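Local coordinates for protein beta-galactosidase (PDB 3OG2) that probably hydrolyses terminal non-reducing beta-D-galactose residues in beta-D-galactosides, at residues E180-A185 and N215-G220; N192-Q197 and T227-V232; P211-D216 and P273-E278. All blocks are in the same frame, centred on the assembly; numbering follows the deposited sequence.

Contact 1. Residues E180-A185 and N215-G220; sequences EYSGAA and NDAFPG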
# COMPACT_ATOMS: atom_id res chain seq x y z
N GLU A 180 5.66 14.15 7.23
CA GLU A 180 6.42 13.87 8.46
C GLU A 180 7.56 14.88 8.65
O GLU A 180 8.73 14.53 8.90
CB GLU A 180 6.96 12.43 8.54
CG GLU A 180 5.80 11.44 8.68
CD GLU A 180 6.17 10.06 9.11
OE1 GLU A 180 7.34 9.67 9.00
OE2 GLU A 180 5.28 9.25 9.56
N TYR A 181 7.18 16.15 8.56
CA TYR A 181 8.14 17.24 8.82
C TYR A 181 8.27 17.38 10.32
O TYR A 181 7.49 18.13 10.93
CB TYR A 181 7.66 18.52 8.09
CG TYR A 181 8.67 19.64 8.30
CD1 TYR A 181 9.90 19.63 7.62
CD2 TYR A 181 8.41 20.71 9.15
CE1 TYR A 181 10.81 20.66 7.81
CE2 TYR A 181 9.31 21.72 9.34
CZ TYR A 181 10.50 21.69 8.67
OH TYR A 181 11.41 22.72 8.88
N SER A 182 9.17 16.58 10.92
CA SER A 182 9.02 16.31 12.35
C SER A 182 10.30 16.43 13.16
O SER A 182 10.21 16.48 14.40
CB SER A 182 8.52 14.86 12.52
OG SER A 182 7.22 14.81 11.88
N GLY A 183 11.42 16.63 12.52
CA GLY A 183 12.65 16.96 13.20
C GLY A 183 13.74 17.19 12.18
O GLY A 183 13.56 17.09 10.96
N ALA A 184 14.91 17.57 12.69
CA ALA A 184 16.00 17.89 11.76
C ALA A 184 17.34 17.53 12.37
O ALA A 184 17.45 17.21 13.55
CB ALA A 184 15.96 19.38 11.46
N ALA A 185 18.37 17.57 11.54
CA ALA A 185 19.73 17.29 11.98
C ALA A 185 20.21 18.38 12.94
O ALA A 185 19.66 19.48 13.02
CB ALA A 185 20.60 17.21 10.76
N ASN A 215 1.05 15.47 8.88
CA ASN A 215 1.26 14.15 9.41
C ASN A 215 2.57 14.08 10.16
O ASN A 215 3.54 13.45 9.75
CB ASN A 215 1.19 13.07 8.30
CG ASN A 215 2.31 13.07 7.31
OD1 ASN A 215 2.80 14.15 6.92
ND2 ASN A 215 2.72 11.89 6.87
N ASP A 216 2.60 14.72 11.30
CA ASP A 216 3.76 14.66 12.18
C ASP A 216 4.11 13.21 12.48
O ASP A 216 3.21 12.39 12.72
CB ASP A 216 3.44 15.46 13.42
CG ASP A 216 4.58 16.18 14.14
OD1 ASP A 216 5.76 15.98 13.76
OD2 ASP A 216 4.27 16.90 15.13
N ALA A 217 5.40 12.85 12.46
CA ALA A 217 5.77 11.45 12.68
C ALA A 217 5.37 10.92 14.04
O ALA A 217 5.18 9.69 14.25
CB ALA A 217 7.25 11.25 12.45
N PHE A 218 5.30 11.83 15.00
CA PHE A 218 4.91 11.54 16.37
C PHE A 218 4.19 12.78 16.84
O PHE A 218 4.18 13.82 16.13
CB PHE A 218 6.15 11.18 17.22
CG PHE A 218 7.07 12.38 17.39
CD1 PHE A 218 8.01 12.71 16.44
CD2 PHE A 218 6.99 13.18 18.52
CE1 PHE A 218 8.85 13.82 16.59
CE2 PHE A 218 7.83 14.29 18.69
CZ PHE A 218 8.76 14.60 17.72
N PRO A 219 3.54 12.77 18.00
CA PRO A 219 2.84 13.97 18.46
C PRO A 219 3.81 15.04 18.98
O PRO A 219 3.97 15.28 20.17
CB PRO A 219 1.90 13.45 19.56
CG PRO A 219 1.94 11.99 19.46
CD PRO A 219 3.28 11.63 18.89
N GLY A 220 4.54 15.68 18.08
CA GLY A 220 5.52 16.70 18.41
C GLY A 220 4.94 18.10 18.32
O GLY A 220 5.65 19.06 18.67
O HOH W 1 7.61 17.25 15.35
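Ser182 sets its hydroxyl into the bend of loop 215-220, where OG is gripped twice. With OG anti to the carbonyl carbon (chi1 -62°), the hydroxyl faces that bend. The amide of Ala217 gives it a nearly straight bond (N to OG 2.7 Å, 173°), and OG in turn donates to Asp216, 2.7 Å from OD1, using the anti lone pair of that oxygen; OD2 of the same carboxylate is bonded to Tyr235 OH and Thr222 N. The close packing continues at Glu180, whose backbone N lies 2.9 Å from Asn215 OD1, tilted above the plane of the amide. The extended Glu180 side chain then crosses that of Asn215 at about a right angle and passes alongside the methyl of Ala217, with CD 3.7 Å from CB. Its OE1 is hydrogen-bonded to Trp791 NE1; Glu180 contacts beta-D-galactose in another crystal of this protein. The other end is looser. The exposed Phe218 brings CE1 only to 3.7 Å from Ser182 O, and a water donating to both Ser182 O and Asp216 OD1 bridges the loops. Both segments are TIM-barrel loops: 180-185 follows strand 172-177, Asp216 is tied to strand 236-239 by backbone bonds, and Pro219 rests on helix 261-268.

Contact 2. Residues N192-Q197 and T227-V232; sequences NKPYMQ and TGLGSV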
# COMPACT_ATOMS: atom_id res chain seq x y z
N ASN A 192 11.24 25.00 10.68
CA ASN A 192 11.57 26.17 9.85
C ASN A 192 10.25 26.74 9.33
O ASN A 192 9.69 26.25 8.34
CB ASN A 192 12.54 25.73 8.76
CG ASN A 192 12.98 26.87 7.86
OD1 ASN A 192 12.31 27.89 7.72
ND2 ASN A 192 14.14 26.68 7.28
N LYS A 193 9.66 27.70 10.07
CA LYS A 193 8.32 28.17 9.71
C LYS A 193 8.27 28.88 8.34
O LYS A 193 7.27 28.65 7.64
CB LYS A 193 7.76 28.99 10.84
CG LYS A 193 7.61 28.17 12.13
CD LYS A 193 6.90 28.92 13.21
CE LYS A 193 6.74 28.09 14.48
NZ LYS A 193 6.02 28.84 15.57
N PRO A 194 9.24 29.66 7.93
CA PRO A 194 9.22 30.16 6.57
C PRO A 194 9.19 29.03 5.55
O PRO A 194 8.47 29.13 4.54
CB PRO A 194 10.53 30.99 6.45
CG PRO A 194 10.69 31.50 7.88
CD PRO A 194 10.37 30.27 8.71
N TYR A 195 9.94 27.95 5.76
CA TYR A 195 9.90 26.80 4.86
C TYR A 195 8.51 26.21 4.80
O TYR A 195 7.91 26.00 3.73
CB TYR A 195 10.95 25.75 5.28
CG TYR A 195 10.73 24.46 4.53
CD1 TYR A 195 10.99 24.40 3.18
CD2 TYR A 195 10.26 23.31 5.18
CE1 TYR A 195 10.78 23.20 2.49
CE2 TYR A 195 10.05 22.14 4.50
CZ TYR A 195 10.31 22.10 3.15
OH TYR A 195 10.12 20.92 2.42
N MET A 196 7.95 25.97 5.99
CA MET A 196 6.61 25.35 6.05
C MET A 196 5.58 26.19 5.34
O MET A 196 4.70 25.69 4.64
CB MET A 196 6.21 25.12 7.51
CG MET A 196 7.11 24.16 8.28
SD MET A 196 7.03 24.44 10.08
CE MET A 196 5.51 23.60 10.36
N GLN A 197 5.64 27.53 5.58
CA GLN A 197 4.67 28.39 4.92
C GLN A 197 4.89 28.45 3.41
O GLN A 197 3.90 28.61 2.69
CB GLN A 197 4.74 29.81 5.52
CG GLN A 197 3.57 30.64 5.01
CD GLN A 197 2.24 30.08 5.48
OE1 GLN A 197 2.01 29.69 6.62
NE2 GLN A 197 1.32 30.05 4.52
N THR A 227 0.43 27.57 16.07
CA THR A 227 1.86 27.77 15.99
C THR A 227 2.24 28.86 15.00
O THR A 227 3.41 29.12 14.73
CB THR A 227 2.59 26.45 15.59
OG1 THR A 227 2.12 26.02 14.32
CG2 THR A 227 2.37 25.34 16.62
N GLY A 228 1.28 29.58 14.44
CA GLY A 228 1.59 30.74 13.65
C GLY A 228 1.97 30.41 12.21
O GLY A 228 1.37 29.60 11.48
N LEU A 229 3.10 31.02 11.81
CA LEU A 229 3.56 30.85 10.44
C LEU A 229 3.82 29.39 10.14
O LEU A 229 4.43 28.68 10.94
CB LEU A 229 4.88 31.64 10.35
CG LEU A 229 5.43 31.73 8.96
CD1 LEU A 229 4.56 32.57 8.02
CD2 LEU A 229 6.83 32.41 9.06
N GLY A 230 3.31 28.89 9.01
CA GLY A 230 3.54 27.50 8.64
C GLY A 230 2.55 26.49 9.19
O GLY A 230 2.62 25.33 8.93
N SER A 231 1.55 26.96 9.96
CA SER A 231 0.55 26.06 10.52
C SER A 231 -0.47 25.62 9.48
O SER A 231 -0.92 26.36 8.62
CB SER A 231 -0.11 26.73 11.72
OG SER A 231 -0.79 27.92 11.41
N VAL A 232 -0.89 24.36 9.64
CA VAL A 232 -1.97 23.82 8.79
C VAL A 232 -3.30 23.96 9.48
O VAL A 232 -3.43 24.53 10.58
CB VAL A 232 -1.68 22.35 8.42
CG1 VAL A 232 -0.39 22.25 7.58
CG2 VAL A 232 -1.59 21.46 9.65
O HOH W 2 -0.29 28.95 7.96
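Lys193 and Gln197, one turn apart on the same flank of helix 193-205, supply the two direct hydrogen bonds to loop 227-232, and both end on main-chain atoms. Beyond CG the Lys193 chain is extended, which carries its ammonium to the carbonyl of Thr227, NZ meeting O at 2.8 Å on a lone pair in the carbonyl plane. Gln197 works by bending: a turn at chi2 (64°) folds its amide back to the loop, where OE1 receives Gly230 N at 2.8 Å, again in plane. A water gives a second bond to OE1 and one to Ser231 O, while NE2 is held by Asp201 of the same helix.

The apolar share belongs largely to Leu229. Its CD1 sits 3.7 Å from Gln197 CG, and CD2 reaches toward the ring of Pro194, which crosses it at about a right angle. The aliphatic part of Lys193 runs past the carbonyl oxygen of Leu229, CB 3.3 Å from O.

The third element is close packing of the Gly230 backbone on the helix, its CA 3.8 Å from Met196 CB; a side chain there would strike that atom, and the backbone angles themselves call for glycine. Gly228 to Ser231 make a type II turn, whose carbonyl Gly228 O takes both the amide and the hydroxyl of Ser231.

The contact ties helix 193-205 of the TIM barrel to the loop leading on to strand 236-239, the Met196 side chain about 11 Å from that of Glu180 in the galactose site. With a lysine and a glutamine grasping main-chain groups, the attachment probably rests on the shape of the turn, with Leu229 the chief loop side chain.

Contact 3. Residues P211-D216 and P273-E278; sequences PLINND and PFSLVE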
# COMPACT_ATOMS: atom_id res chain seq x y z
N PRO A 211 -9.26 21.83 3.26
CA PRO A 211 -8.39 21.96 4.43
C PRO A 211 -7.06 21.23 4.22
O PRO A 211 -6.99 20.18 3.59
CB PRO A 211 -9.17 21.30 5.55
CG PRO A 211 -10.63 21.42 5.09
CD PRO A 211 -10.53 21.15 3.61
N LEU A 212 -6.05 21.85 4.86
CA LEU A 212 -4.70 21.26 4.87
C LEU A 212 -4.50 20.49 6.17
O LEU A 212 -4.79 21.02 7.26
CB LEU A 212 -3.60 22.35 4.80
CG LEU A 212 -3.69 23.24 3.56
CD1 LEU A 212 -2.65 24.35 3.68
CD2 LEU A 212 -3.55 22.38 2.32
N ILE A 213 -4.02 19.28 6.06
CA ILE A 213 -3.76 18.41 7.21
C ILE A 213 -2.34 17.94 7.11
O ILE A 213 -1.83 17.65 6.01
CB ILE A 213 -4.75 17.24 7.18
CG1 ILE A 213 -4.68 16.40 8.47
CG2 ILE A 213 -4.60 16.34 5.95
CD1 ILE A 213 -5.91 15.48 8.67
N ASN A 214 -1.64 17.89 8.25
CA ASN A 214 -0.27 17.38 8.20
C ASN A 214 -0.19 16.01 8.88
O ASN A 214 -1.17 15.44 9.31
CB ASN A 214 0.74 18.38 8.82
CG ASN A 214 0.56 18.57 10.31
OD1 ASN A 214 -0.47 18.25 10.93
ND2 ASN A 214 1.53 19.24 10.86
N ASN A 215 1.05 15.47 8.88
CA ASN A 215 1.26 14.15 9.41
C ASN A 215 2.57 14.08 10.16
O ASN A 215 3.54 13.45 9.75
CB ASN A 215 1.19 13.07 8.30
CG ASN A 215 2.31 13.07 7.31
OD1 ASN A 215 2.80 14.15 6.92
ND2 ASN A 215 2.72 11.89 6.87
N ASP A 216 2.60 14.72 11.30
CA ASP A 216 3.76 14.66 12.18
C ASP A 216 4.11 13.21 12.48
O ASP A 216 3.21 12.39 12.72
CB ASP A 216 3.44 15.46 13.42
CG ASP A 216 4.58 16.18 14.14
OD1 ASP A 216 5.76 15.98 13.76
OD2 ASP A 216 4.27 16.90 15.13
N PRO A 273 -10.08 17.84 14.78
CA PRO A 273 -10.35 16.43 15.08
C PRO A 273 -9.11 15.62 15.32
O PRO A 273 -8.11 15.79 14.63
CB PRO A 273 -11.03 15.98 13.77
CG PRO A 273 -11.57 17.21 13.12
CD PRO A 273 -10.54 18.28 13.45
N PHE A 274 -9.20 14.69 16.26
CA PHE A 274 -8.05 13.77 16.45
C PHE A 274 -7.86 12.92 15.19
O PHE A 274 -8.74 12.18 14.78
CB PHE A 274 -8.25 12.93 17.70
CG PHE A 274 -7.12 11.92 17.91
CD1 PHE A 274 -5.79 12.21 17.63
CD2 PHE A 274 -7.49 10.65 18.38
CE1 PHE A 274 -4.81 11.20 17.77
CE2 PHE A 274 -6.51 9.67 18.52
CZ PHE A 274 -5.18 9.95 18.22
N SER A 275 -6.67 13.11 14.58
CA SER A 275 -6.38 12.56 13.26
C SER A 275 -5.09 11.76 13.22
O SER A 275 -4.03 12.28 13.55
CB SER A 275 -6.23 13.73 12.28
OG SER A 275 -7.43 14.52 12.23
N LEU A 276 -5.22 10.50 12.83
CA LEU A 276 -4.09 9.61 12.61
C LEU A 276 -3.98 9.48 11.08
O LEU A 276 -4.71 8.72 10.45
CB LEU A 276 -4.27 8.24 13.27
CG LEU A 276 -4.25 8.32 14.80
CD1 LEU A 276 -4.64 6.95 15.39
CD2 LEU A 276 -2.87 8.75 15.30
N VAL A 277 -3.11 10.29 10.51
CA VAL A 277 -3.03 10.37 9.05
C VAL A 277 -2.31 9.17 8.48
O VAL A 277 -2.50 8.77 7.34
CB VAL A 277 -2.34 11.71 8.66
CG1 VAL A 277 -2.05 11.79 7.16
CG2 VAL A 277 -3.31 12.80 9.09
N GLU A 278 -1.45 8.48 9.27
CA GLU A 278 -0.94 7.16 8.91
C GLU A 278 -0.93 6.33 10.18
O GLU A 278 -0.24 6.70 11.15
CB GLU A 278 0.49 7.11 8.40
CG GLU A 278 0.69 8.00 7.15
CD GLU A 278 2.16 8.09 6.84
OE1 GLU A 278 2.99 7.26 7.30
OE2 GLU A 278 2.55 9.01 6.09
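Ile213, Asn215 and Val277 form a buried, mainly apolar contact inside the barrel, between the segment leading out of helix 193-205 and strand 275-280, with one polar link at its end. Ile213 and Val277 lie alongside each other with their side chains running in opposite directions, CD1 of the isoleucine 3.8 Å from CG2 of the valine. That same CG2 rests 3.4 Å from Asn214 O, while the other branch, CG1, is anti to the backbone N (chi1 172°) and abuts Asn215 CB at 3.7 Å. Backbone bonds join 211-216 to Tyr175 on one flank and to Ile234 and Gly236 on the other, placing it where a TIM barrel has its fifth strand; Val277 therefore meets it across the interior, with Leu112 and Arg114 close by. Ser275 adds a flank to Ile213, its CB and OG both 4.0 Å from CD1, and its hydroxyl donates to Pro273 O at 2.8 Å. Alanine in place of Ser275 would probably deprive the Pro273 carbonyl of this mate and thin the cover over the isoleucine tip. At the far end Asn215 ND2, also bonded to Asn179 OD1 of the galactose site, gives Glu278 OE2 a weak bond, 3.0 Å long and bent to 121°. Arg114 forms a salt bridge with OE2 and Tyr240 holds OE1 of this glutamate, which binds beta-D-galactose in another crystal of the protein.

How the contacts relate
Following the chain from the N terminus, 180-185 leaves strand 172-177 and is rejoined at 215-220, so contact 1 closes a loop containing helix 193-205. Contact 2 starts within that loop, at 192-197, and closes beyond it at 227-232; the two therefore cross. Contact 3 begins at 211-216, which shares Asn215 and Asp216 with contact 1, and runs on to strand 275-280, crossing contact 2 as well. Tyr181 joins contacts 1 and 2, its OH 2.9 Å from Asn192 N, while Val232 packs on Leu212 and Asn214 between contacts 2 and 3. The three join helix, loops and barrel interior; contacts 1 and 3 reach the galactose site, where Glu180 and Glu278 approach each other.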